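PDB 4P56: putative extracellular solute-binding protein from Bordetella bronchiseptica, which binds mandelate and, as a TRAP-type periplasmic solute-binding protein, probably passes it to a membrane transporter for uptake. Local coordinates for residues M47-G50 with E51-K55; A69-P73 with A74-D78; W122-Y125 with E126-L130; G173-A176 with A177-A180. One frame throughout, in Å; residues are numbered along the deposited sequence.

The four contacts compare how neighbouring turns of one chain settle into different places of a single fold. Contact 4 is buried, contacts 1 and 3 are partly buried, and contact 2 lies at the surface. Contacts 1 and 4 belong to helices of two separate beta-alpha-beta units, on opposite sides of the chain's centre, their own centres about 33 Å apart. Contact 3 lies toward the end of helix 114-129; like contact 1 it packs against helix 263-285. Aromatic faces covered by aliphatic carbons mark contacts 1 and 3, small residues and a selenomethionine mark contact 4, and in contact 2 hydrogen bonds of Asn72 and His76 dominate; bridging waters occur in contacts 2 and 3.

Contact 1. Residues M47-G50 with E51-K55; sequences MPWG and EEIRK
Trp49 and Ile53, one helical turn apart, meet through a single methyl group. Ile53 CD1 sits 3.7 Å from the centroid of the six-membered ring of Trp49 and only 4° off the ring normal, a CH-pi contact made to the middle of the face. The torsions explain the fit: Ile53 CG1 is anti to its carbonyl carbon (chi1 -63°) and the branch runs on extended, outward and slightly back toward the preceding turn, while Trp49 has CG anti to its own nitrogen, which turns a face of the indole to that methyl. Ile53 N also gives its hydrogen to Trp49 O at 3.0 Å. Both residues lie on helix 40-56, the crossover helix between strands 28-31 and 62-65 of a beta-alpha-beta unit. They face inward there, each touching Leu258, and Trp49 NE1 is satisfied by the carbonyl of Leu261. Gly50, next along the chain, offers its carbonyl O to Arg54 N at 2.9 Å. Pro48 has no N-H to give to the preceding turn, which kinks the helix, yet its O still accepts from Glu52 N at 2.9 Å. On the outer side Arg54 forms a salt bridge with Glu51, gripping it side-on, with NH2 to OE1 at 2.8 Å (173° at the hydrogen) and NE to OE2 at 2.9 Å. NE comes from above the carboxylate plane.

Contact 2. Residues A69-P73 with A74-D78; sequences AVTNP and AGHFD
His76 reaches back to Asn72 and binds its main chain: ND1 of His76 donates to the carbonyl O of Asn72 at 2.9 Å, in the plane of the imidazole but well above the carbonyl plane. The setting is a type I beta turn from Pro73 to His76, which leads the loop after strand 62-65 into helix 76-81 and is closed by His76 N bonding to Pro73 O at 3.2 Å. The side chain of Asn72 binds the turn in its own right. Its CG lies between the backbone nitrogen and carbonyl carbon (chi1 55°), which curls the amide over the turn so that OD1 accepts from Gly75 N at 2.8 Å. A water supplements this bond, donating to Asn72 OD1 and accepting from Ala74 N at 2.9 Å. Around these polar bonds lie lighter contacts: Thr71 O is 3.3 Å from His76 CE1 at the ring's edge, and Thr71 CG2 rests 3.4 Å from Gly75 C. The imidazole also makes an edge-to-face stack with Trp34, a residue of the mandelate pocket on which Pro73 packs as well. This is consistent with a second-shell position for the turn, the Pro73 side chain being about 8 Å from the bound ligand. Ser32 completes the grip, its OG hydrogen-bonded both to His76 NE2 and to Val70 N.

Contact 3. Residues W122-Y125 with E126-L130; sequences WDTY and EKYLL
The carbonyl oxygen of Asp123 is gripped twice, by Lys127 N at 3.1 Å and by a water that donates to it at 2.7 Å. The same water donates to Glu126 OE1 at 2.8 Å, holding that carboxylate close to the backbone one turn earlier. Glu126 has CG anti to its own nitrogen (chi1 169°) and an extended chain, a shape that takes the side chain across the indole of Trp122. Its CB stands over one face, toward the rim, 3.9 Å from the centroid of the Trp122 six-membered ring. These residues lie toward the C-terminal end of helix 114-129, where a wider, pi-type turn appears at residues 126-129. Just before it, the ring of Tyr125 meets two leucines: Leu129 CB lies over the middle of its face, 10° off the normal, while Leu130 CD2 comes up at the edge, 3.7 Å from Tyr125 CD1. The inner side of Trp122 and Tyr125 packs on Leu140 of strand 139-145. Asp123 turns instead to a salt bridge with Arg264 on helix 263-285. At the far end of the phenol, OH is bonded to Glu134 and receives a hydrogen from a second water at 2.7 Å, which donates to Leu129 O as well.

Contact 4. Residues G173-A176 with A177-A180; sequences GGMA and ADVA
The carboxylate of Asp178 is the flat group here, and the carbonyl oxygen of Gly174 stands over one of its faces, 3.5 Å from Asp178 CG and almost on the normal through that carbon. The same Gly174 oxygen accepts from Asp178 N at 2.9 Å, and thus meets both the main chain and the side chain of that residue. Gly173 and Gly174 carry backbone angles that suit glycine, with positive phi at each, and let the chain leave strand 168-171 and begin helix 174-182 of a beta-alpha-beta unit. Ala177 N donates to Gly173 O at 3.2 Å; two residues on, Val179 N bonds to Met175 O at 2.7 Å. Met175, a selenomethionine bent at both chi2 and chi3, folds its SE to within 4.1 Å of Val179 CG2, and both residues pack on Phe310. Across the helix Ala176, Ala177 and Ala180 lie on Val171, with the Ala176 side chain about 6 Å from bound mandelate. Asp178 OD2 forms a salt bridge with Lys103; with that cation and the early helix turn beside it, the group probably stays a carboxylate despite the facing carbonyl oxygen.

Contact 1. Residues M47-G50 with E51-K55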
loop_
_atom_site.group_PDB
_atom_site.type_symbol
_atom_site.label_atom_id
_atom_site.label_comp_id
_atom_site.label_asym_id
_atom_site.label_seq_id
_atom_site.Cartn_x
_atom_site.Cartn_y
_atom_site.Cartn_z
HETATM N N MSE A 47 14.546 -0.815 7.765
HETATM C CA MSE A 47 15.898 -0.960 8.323
HETATM C C MSE A 47 16.588 0.414 8.416
HETATM O O MSE A 47 17.083 0.790 9.478
HETATM C CB MSE A 47 16.722 -1.955 7.500
HETATM C CG MSE A 47 16.229 -3.389 7.644
HETATM SE SE MSE A 47 16.291 -4.069 9.505
HETATM C CE MSE A 47 14.592 -3.563 10.246
ATOM N N PRO A 48 16.616 1.174 7.306
ATOM C CA PRO A 48 17.218 2.509 7.432
ATOM C C PRO A 48 16.497 3.395 8.441
ATOM O O PRO A 48 17.130 4.205 9.122
ATOM C CB PRO A 48 17.119 3.106 6.020
ATOM C CG PRO A 48 16.606 2.004 5.114
ATOM C CD PRO A 48 16.468 0.732 5.904
ATOM N N TRP A 49 15.181 3.245 8.539
ATOM C CA TRP A 49 14.393 4.061 9.464
ATOM C C TRP A 49 14.776 3.694 10.895
ATOM O O TRP A 49 14.935 4.550 11.753
ATOM C CB TRP A 49 12.915 3.777 9.214
ATOM C CG TRP A 49 11.923 4.516 10.058
ATOM C CD1 TRP A 49 11.689 5.870 10.085
ATOM C CD2 TRP A 49 10.983 3.933 10.970
ATOM N NE1 TRP A 49 10.649 6.151 10.945
ATOM C CE2 TRP A 49 10.208 4.982 11.505
ATOM C CE3 TRP A 49 10.713 2.622 11.378
ATOM C CZ2 TRP A 49 9.196 4.757 12.442
ATOM C CZ3 TRP A 49 9.696 2.404 12.304
ATOM C CH2 TRP A 49 8.957 3.466 12.815
ATOM N N GLY A 50 14.941 2.402 11.151
ATOM C CA GLY A 50 15.412 1.955 12.456
ATOM C C GLY A 50 16.791 2.541 12.785
ATOM O O GLY A 50 17.080 2.929 13.921
ATOM N N GLU A 51 17.648 2.635 11.778
ATOM C CA GLU A 51 18.967 3.232 11.991
ATOM C C GLU A 51 18.828 4.729 12.349
ATOM O O GLU A 51 19.579 5.263 13.197
ATOM C CB GLU A 51 19.807 3.020 10.740
ATOM C CG GLU A 51 20.396 1.622 10.709
ATOM C CD GLU A 51 21.472 1.490 11.759
ATOM O OE1 GLU A 51 22.561 2.057 11.534
ATOM O OE2 GLU A 51 21.225 0.868 12.821
ATOM N N GLU A 52 17.872 5.403 11.709
ATOM C CA GLU A 52 17.649 6.821 11.991
ATOM C C GLU A 52 17.204 6.988 13.436
ATOM O O GLU A 52 17.661 7.892 14.098
ATOM C CB GLU A 52 16.618 7.463 11.033
ATOM C CG GLU A 52 17.099 7.646 9.584
ATOM C CD GLU A 52 16.138 8.486 8.718
ATOM O OE1 GLU A 52 15.433 9.354 9.254
ATOM O OE2 GLU A 52 16.090 8.282 7.490
ATOM N N ILE A 53 16.285 6.131 13.903
ATOM C CA ILE A 53 15.815 6.159 15.276
ATOM C C ILE A 53 16.950 5.878 16.298
ATOM O O ILE A 53 17.107 6.579 17.324
ATOM C CB ILE A 53 14.686 5.113 15.485
ATOM C CG1 ILE A 53 13.460 5.444 14.628
ATOM C CG2 ILE A 53 14.298 5.083 16.921
ATOM C CD1 ILE A 53 12.490 4.252 14.490
ATOM N N ARG A 54 17.750 4.861 16.020
ATOM C CA ARG A 54 18.899 4.549 16.871
ATOM C C ARG A 54 19.811 5.751 16.987
ATOM O O ARG A 54 20.164 6.203 18.087
ATOM C CB ARG A 54 19.687 3.356 16.312
ATOM C CG ARG A 54 20.883 2.947 17.167
ATOM C CD ARG A 54 21.573 1.725 16.566
ATOM N NE ARG A 54 22.126 2.068 15.267
ATOM C CZ ARG A 54 23.249 2.770 15.120
ATOM N NH1 ARG A 54 23.907 3.196 16.189
ATOM N NH2 ARG A 54 23.727 3.050 13.911
ATOM N N LYS A 55 20.227 6.287 15.847
ATOM C CA LYS A 55 21.160 7.397 15.882
ATOM C C LYS A 55 20.593 8.646 16.564
ATOM O O LYS A 55 21.310 9.327 17.279
ATOM C CB LYS A 55 21.624 7.742 14.474
ATOM C CG LYS A 55 22.405 6.619 13.809
ATOM C CD LYS A 55 22.646 6.925 12.321
ATOM C CE LYS A 55 23.050 5.653 11.541
ATOM N NZ LYS A 55 23.150 5.878 10.053
#

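Contact 2. Residues A69-P73 with A74-D78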
loop_
_atom_site.group_PDB
_atom_site.type_symbol
_atom_site.label_atom_id
_atom_site.label_comp_id
_atom_site.label_asym_id
_atom_site.label_seq_id
_atom_site.Cartn_x
_atom_site.Cartn_y
_atom_site.Cartn_z
ATOM N N ALA A 69 8.029 -14.066 10.690
ATOM C CA ALA A 69 6.751 -13.394 10.964
ATOM C C ALA A 69 6.125 -14.059 12.193
ATOM O O ALA A 69 6.171 -15.275 12.304
ATOM C CB ALA A 69 5.808 -13.501 9.731
ATOM N N VAL A 70 5.577 -13.283 13.133
ATOM C CA VAL A 70 5.005 -13.884 14.348
ATOM C C VAL A 70 3.587 -14.410 14.132
ATOM O O VAL A 70 3.061 -15.151 14.958
ATOM C CB VAL A 70 5.010 -12.886 15.537
ATOM C CG1 VAL A 70 6.434 -12.458 15.821
ATOM C CG2 VAL A 70 4.151 -11.663 15.231
ATOM N N THR A 71 2.960 -13.999 13.037
ATOM C CA THR A 71 1.633 -14.506 12.678
ATOM C C THR A 71 1.404 -14.282 11.188
ATOM O O THR A 71 2.338 -13.944 10.475
ATOM C CB THR A 71 0.524 -13.814 13.473
ATOM O OG1 THR A 71 -0.736 -14.416 13.159
ATOM C CG2 THR A 71 0.478 -12.314 13.167
ATOM N N ASN A 72 0.177 -14.477 10.712
ATOM C CA ASN A 72 -0.121 -14.242 9.293
ATOM C C ASN A 72 -0.190 -12.749 9.006
ATOM O O ASN A 72 -0.234 -11.943 9.923
ATOM C CB ASN A 72 -1.448 -14.900 8.914
ATOM C CG ASN A 72 -2.592 -14.451 9.804
ATOM O OD1 ASN A 72 -3.109 -13.361 9.660
ATOM N ND2 ASN A 72 -2.983 -15.305 10.746
ATOM N N PRO A 73 -0.215 -12.361 7.729
ATOM C CA PRO A 73 -0.150 -10.903 7.473
ATOM C C PRO A 73 -1.260 -10.063 8.117
ATOM O O PRO A 73 -0.990 -9.043 8.768
ATOM C CB PRO A 73 -0.189 -10.819 5.944
ATOM C CG PRO A 73 0.423 -12.158 5.489
ATOM C CD PRO A 73 0.031 -13.171 6.521
ATOM N N ALA A 74 -2.511 -10.478 7.969
ATOM C CA ALA A 74 -3.593 -9.706 8.540
ATOM C C ALA A 74 -3.534 -9.688 10.069
ATOM O O ALA A 74 -3.909 -8.701 10.691
ATOM C CB ALA A 74 -4.918 -10.239 8.065
ATOM N N GLY A 75 -3.014 -10.771 10.666
ATOM C CA GLY A 75 -2.886 -10.890 12.111
ATOM C C GLY A 75 -1.911 -9.919 12.753
ATOM O O GLY A 75 -1.844 -9.786 13.979
ATOM N N HIS A 76 -1.145 -9.226 11.935
ATOM C CA HIS A 76 -0.129 -8.330 12.460
ATOM C C HIS A 76 -0.704 -7.118 13.216
ATOM O O HIS A 76 -0.050 -6.591 14.104
ATOM C CB HIS A 76 0.852 -7.894 11.354
ATOM C CG HIS A 76 2.003 -8.851 11.163
ATOM N ND1 HIS A 76 1.856 -10.092 10.586
ATOM C CD2 HIS A 76 3.312 -8.743 11.503
ATOM C CE1 HIS A 76 3.033 -10.705 10.560
ATOM N NE2 HIS A 76 3.927 -9.917 11.126
ATOM N N PHE A 77 -1.922 -6.684 12.911
ATOM C CA PHE A 77 -2.471 -5.549 13.644
ATOM C C PHE A 77 -2.700 -5.967 15.105
ATOM O O PHE A 77 -2.253 -5.300 16.051
ATOM C CB PHE A 77 -3.790 -5.083 13.016
ATOM C CG PHE A 77 -4.306 -3.807 13.618
ATOM C CD1 PHE A 77 -4.919 -3.814 14.842
ATOM C CD2 PHE A 77 -4.157 -2.599 12.964
ATOM C CE1 PHE A 77 -5.363 -2.640 15.435
ATOM C CE2 PHE A 77 -4.628 -1.398 13.549
ATOM C CZ PHE A 77 -5.216 -1.429 14.774
ATOM N N ASP A 78 -3.413 -7.073 15.287
ATOM C CA ASP A 78 -3.653 -7.596 16.633
ATOM C C ASP A 78 -2.350 -7.991 17.364
ATOM O O ASP A 78 -2.276 -7.865 18.589
ATOM C CB ASP A 78 -4.614 -8.789 16.593
ATOM C CG ASP A 78 -6.054 -8.368 16.299
ATOM O OD1 ASP A 78 -6.399 -7.213 16.602
ATOM O OD2 ASP A 78 -6.819 -9.176 15.740
HETATM O O HOH W 1 -3.516 -12.812 6.482
#

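Contact 3. Residues W122-Y125 with E126-L130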
loop_
_atom_site.group_PDB
_atom_site.type_symbol
_atom_site.label_atom_id
_atom_site.label_comp_id
_atom_site.label_asym_id
_atom_site.label_seq_id
_atom_site.Cartn_x
_atom_site.Cartn_y
_atom_site.Cartn_z
ATOM N N TRP A 122 -0.636 10.631 3.875
ATOM C CA TRP A 122 -0.397 10.892 5.291
ATOM C C TRP A 122 -0.831 12.297 5.687
ATOM O O TRP A 122 -1.467 12.482 6.716
ATOM C CB TRP A 122 1.069 10.680 5.694
ATOM C CG TRP A 122 1.280 11.238 7.063
ATOM C CD1 TRP A 122 1.946 12.371 7.397
ATOM C CD2 TRP A 122 0.730 10.712 8.283
ATOM N NE1 TRP A 122 1.855 12.582 8.758
ATOM C CE2 TRP A 122 1.111 11.575 9.320
ATOM C CE3 TRP A 122 -0.056 9.584 8.584
ATOM C CZ2 TRP A 122 0.745 11.353 10.651
ATOM C CZ3 TRP A 122 -0.439 9.364 9.889
ATOM C CH2 TRP A 122 -0.031 10.237 10.922
ATOM N N ASP A 123 -0.451 13.296 4.914
ATOM C CA ASP A 123 -0.748 14.668 5.304
ATOM C C ASP A 123 -2.268 14.810 5.425
ATOM O O ASP A 123 -2.775 15.461 6.341
ATOM C CB ASP A 123 -0.180 15.680 4.300
ATOM C CG ASP A 123 1.334 15.915 4.464
ATOM O OD1 ASP A 123 1.908 15.506 5.490
ATOM O OD2 ASP A 123 1.963 16.533 3.565
ATOM N N THR A 124 -3.001 14.170 4.524
ATOM C CA THR A 124 -4.467 14.307 4.506
ATOM C C THR A 124 -5.046 13.570 5.725
ATOM O O THR A 124 -5.914 14.107 6.434
ATOM C CB THR A 124 -5.036 13.732 3.208
ATOM O OG1 THR A 124 -4.532 14.486 2.076
ATOM C CG2 THR A 124 -6.552 13.769 3.206
ATOM N N TYR A 125 -4.566 12.342 5.943
ATOM C CA TYR A 125 -5.035 11.486 7.043
ATOM C C TYR A 125 -4.779 12.159 8.395
ATOM O O TYR A 125 -5.650 12.227 9.246
ATOM C CB TYR A 125 -4.361 10.086 6.998
ATOM C CG TYR A 125 -5.213 9.004 7.672
ATOM C CD1 TYR A 125 -5.128 8.775 9.022
ATOM C CD2 TYR A 125 -6.156 8.285 6.950
ATOM C CE1 TYR A 125 -5.931 7.812 9.652
ATOM C CE2 TYR A 125 -6.967 7.337 7.566
ATOM C CZ TYR A 125 -6.845 7.103 8.920
ATOM O OH TYR A 125 -7.663 6.161 9.538
ATOM N N GLU A 126 -3.569 12.663 8.567
ATOM C CA GLU A 126 -3.203 13.364 9.785
ATOM C C GLU A 126 -4.088 14.600 10.022
ATOM O O GLU A 126 -4.565 14.817 11.122
ATOM C CB GLU A 126 -1.744 13.792 9.667
ATOM C CG GLU A 126 -1.327 14.748 10.750
ATOM C CD GLU A 126 0.112 15.153 10.622
ATOM O OE1 GLU A 126 0.464 15.855 9.635
ATOM O OE2 GLU A 126 0.877 14.745 11.513
ATOM N N LYS A 127 -4.282 15.416 8.993
ATOM C CA LYS A 127 -5.043 16.661 9.167
ATOM C C LYS A 127 -6.544 16.440 9.372
ATOM O O LYS A 127 -7.168 17.156 10.130
ATOM C CB LYS A 127 -4.824 17.583 7.953
ATOM C CG LYS A 127 -5.665 18.882 8.011
ATOM C CD LYS A 127 -5.115 19.861 7.017
ATOM C CE LYS A 127 -5.701 21.255 7.151
ATOM N NZ LYS A 127 -5.108 22.110 6.085
ATOM N N TYR A 128 -7.134 15.464 8.696
ATOM C CA TYR A 128 -8.600 15.388 8.647
ATOM C C TYR A 128 -9.208 14.118 9.249
ATOM O O TYR A 128 -10.385 14.107 9.602
ATOM C CB TYR A 128 -9.108 15.504 7.195
ATOM C CG TYR A 128 -8.818 16.819 6.508
ATOM C CD1 TYR A 128 -9.649 17.915 6.688
ATOM C CD2 TYR A 128 -7.730 16.960 5.662
ATOM C CE1 TYR A 128 -9.392 19.103 6.067
ATOM C CE2 TYR A 128 -7.463 18.164 5.035
ATOM C CZ TYR A 128 -8.294 19.229 5.247
ATOM O OH TYR A 128 -8.030 20.418 4.607
ATOM N N LEU A 129 -8.450 13.028 9.300
ATOM C CA LEU A 129 -9.086 11.727 9.475
ATOM C C LEU A 129 -8.732 11.000 10.778
ATOM O O LEU A 129 -9.375 10.009 11.127
ATOM C CB LEU A 129 -8.722 10.808 8.291
ATOM C CG LEU A 129 -9.070 11.388 6.911
ATOM C CD1 LEU A 129 -8.647 10.468 5.775
ATOM C CD2 LEU A 129 -10.544 11.618 6.840
ATOM N N LEU A 130 -7.741 11.495 11.500
ATOM C CA LEU A 130 -7.274 10.810 12.702
ATOM C C LEU A 130 -8.383 10.650 13.742
ATOM O O LEU A 130 -8.420 9.641 14.454
ATOM C CB LEU A 130 -6.108 11.560 13.349
ATOM C CG LEU A 130 -4.755 11.559 12.623
ATOM C CD1 LEU A 130 -3.777 12.297 13.464
ATOM C CD2 LEU A 130 -4.232 10.159 12.350
HETATM O O HOH W 2 -1.306 17.154 7.933
HETATM O O HOH W 3 -8.989 7.345 11.550
#

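Contact 4. Residues G173-A176 with A177-A180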
loop_
_atom_site.group_PDB
_atom_site.type_symbol
_atom_site.label_atom_id
_atom_site.label_comp_id
_atom_site.label_asym_id
_atom_site.label_seq_id
_atom_site.Cartn_x
_atom_site.Cartn_y
_atom_site.Cartn_z
ATOM N N GLY A 173 -7.114 -6.748 -1.513
ATOM C CA GLY A 173 -8.377 -6.438 -0.883
ATOM C C GLY A 173 -8.660 -4.975 -1.179
ATOM O O GLY A 173 -8.075 -4.410 -2.106
ATOM N N GLY A 174 -9.529 -4.341 -0.393
ATOM C CA GLY A 174 -9.719 -2.899 -0.520
ATOM C C GLY A 174 -9.981 -2.421 -1.954
ATOM O O GLY A 174 -10.758 -3.038 -2.703
HETATM N N MSE A 175 -9.335 -1.321 -2.323
HETATM C CA MSE A 175 -9.560 -0.673 -3.607
HETATM C C MSE A 175 -9.239 -1.627 -4.757
HETATM O O MSE A 175 -9.963 -1.674 -5.743
HETATM C CB MSE A 175 -8.698 0.573 -3.691
HETATM C CG MSE A 175 -8.823 1.376 -4.980
HETATM SE SE MSE A 175 -10.673 2.003 -5.337
HETATM C CE MSE A 175 -10.964 3.110 -3.722
ATOM N N ALA A 176 -8.171 -2.416 -4.612
ATOM C CA ALA A 176 -7.773 -3.316 -5.677
ATOM C C ALA A 176 -8.941 -4.243 -5.977
ATOM O O ALA A 176 -9.271 -4.505 -7.131
ATOM C CB ALA A 176 -6.533 -4.112 -5.280
ATOM N N ALA A 177 -9.566 -4.737 -4.915
ATOM C CA ALA A 177 -10.701 -5.631 -5.024
ATOM C C ALA A 177 -11.907 -4.903 -5.606
ATOM O O ALA A 177 -12.626 -5.456 -6.456
ATOM C CB ALA A 177 -11.022 -6.214 -3.657
ATOM N N ASP A 178 -12.128 -3.663 -5.162
ATOM C CA ASP A 178 -13.274 -2.864 -5.652
ATOM C C ASP A 178 -13.106 -2.690 -7.160
ATOM O O ASP A 178 -14.060 -2.853 -7.925
ATOM C CB ASP A 178 -13.327 -1.466 -5.014
ATOM C CG ASP A 178 -13.734 -1.484 -3.538
ATOM O OD1 ASP A 178 -14.410 -2.449 -3.093
ATOM O OD2 ASP A 178 -13.366 -0.517 -2.821
ATOM N N VAL A 179 -11.897 -2.328 -7.579
ATOM C CA VAL A 179 -11.623 -2.156 -9.001
ATOM C C VAL A 179 -11.793 -3.473 -9.777
ATOM O O VAL A 179 -12.468 -3.502 -10.805
ATOM C CB VAL A 179 -10.221 -1.546 -9.295
ATOM C CG1 VAL A 179 -9.929 -1.543 -10.811
ATOM C CG2 VAL A 179 -10.098 -0.130 -8.732
ATOM N N ALA A 180 -11.183 -4.556 -9.312
ATOM C CA ALA A 180 -11.347 -5.854 -9.991
ATOM C C ALA A 180 -12.824 -6.188 -10.224
ATOM O O ALA A 180 -13.230 -6.536 -11.332
ATOM C CB ALA A 180 -10.686 -6.978 -9.178
#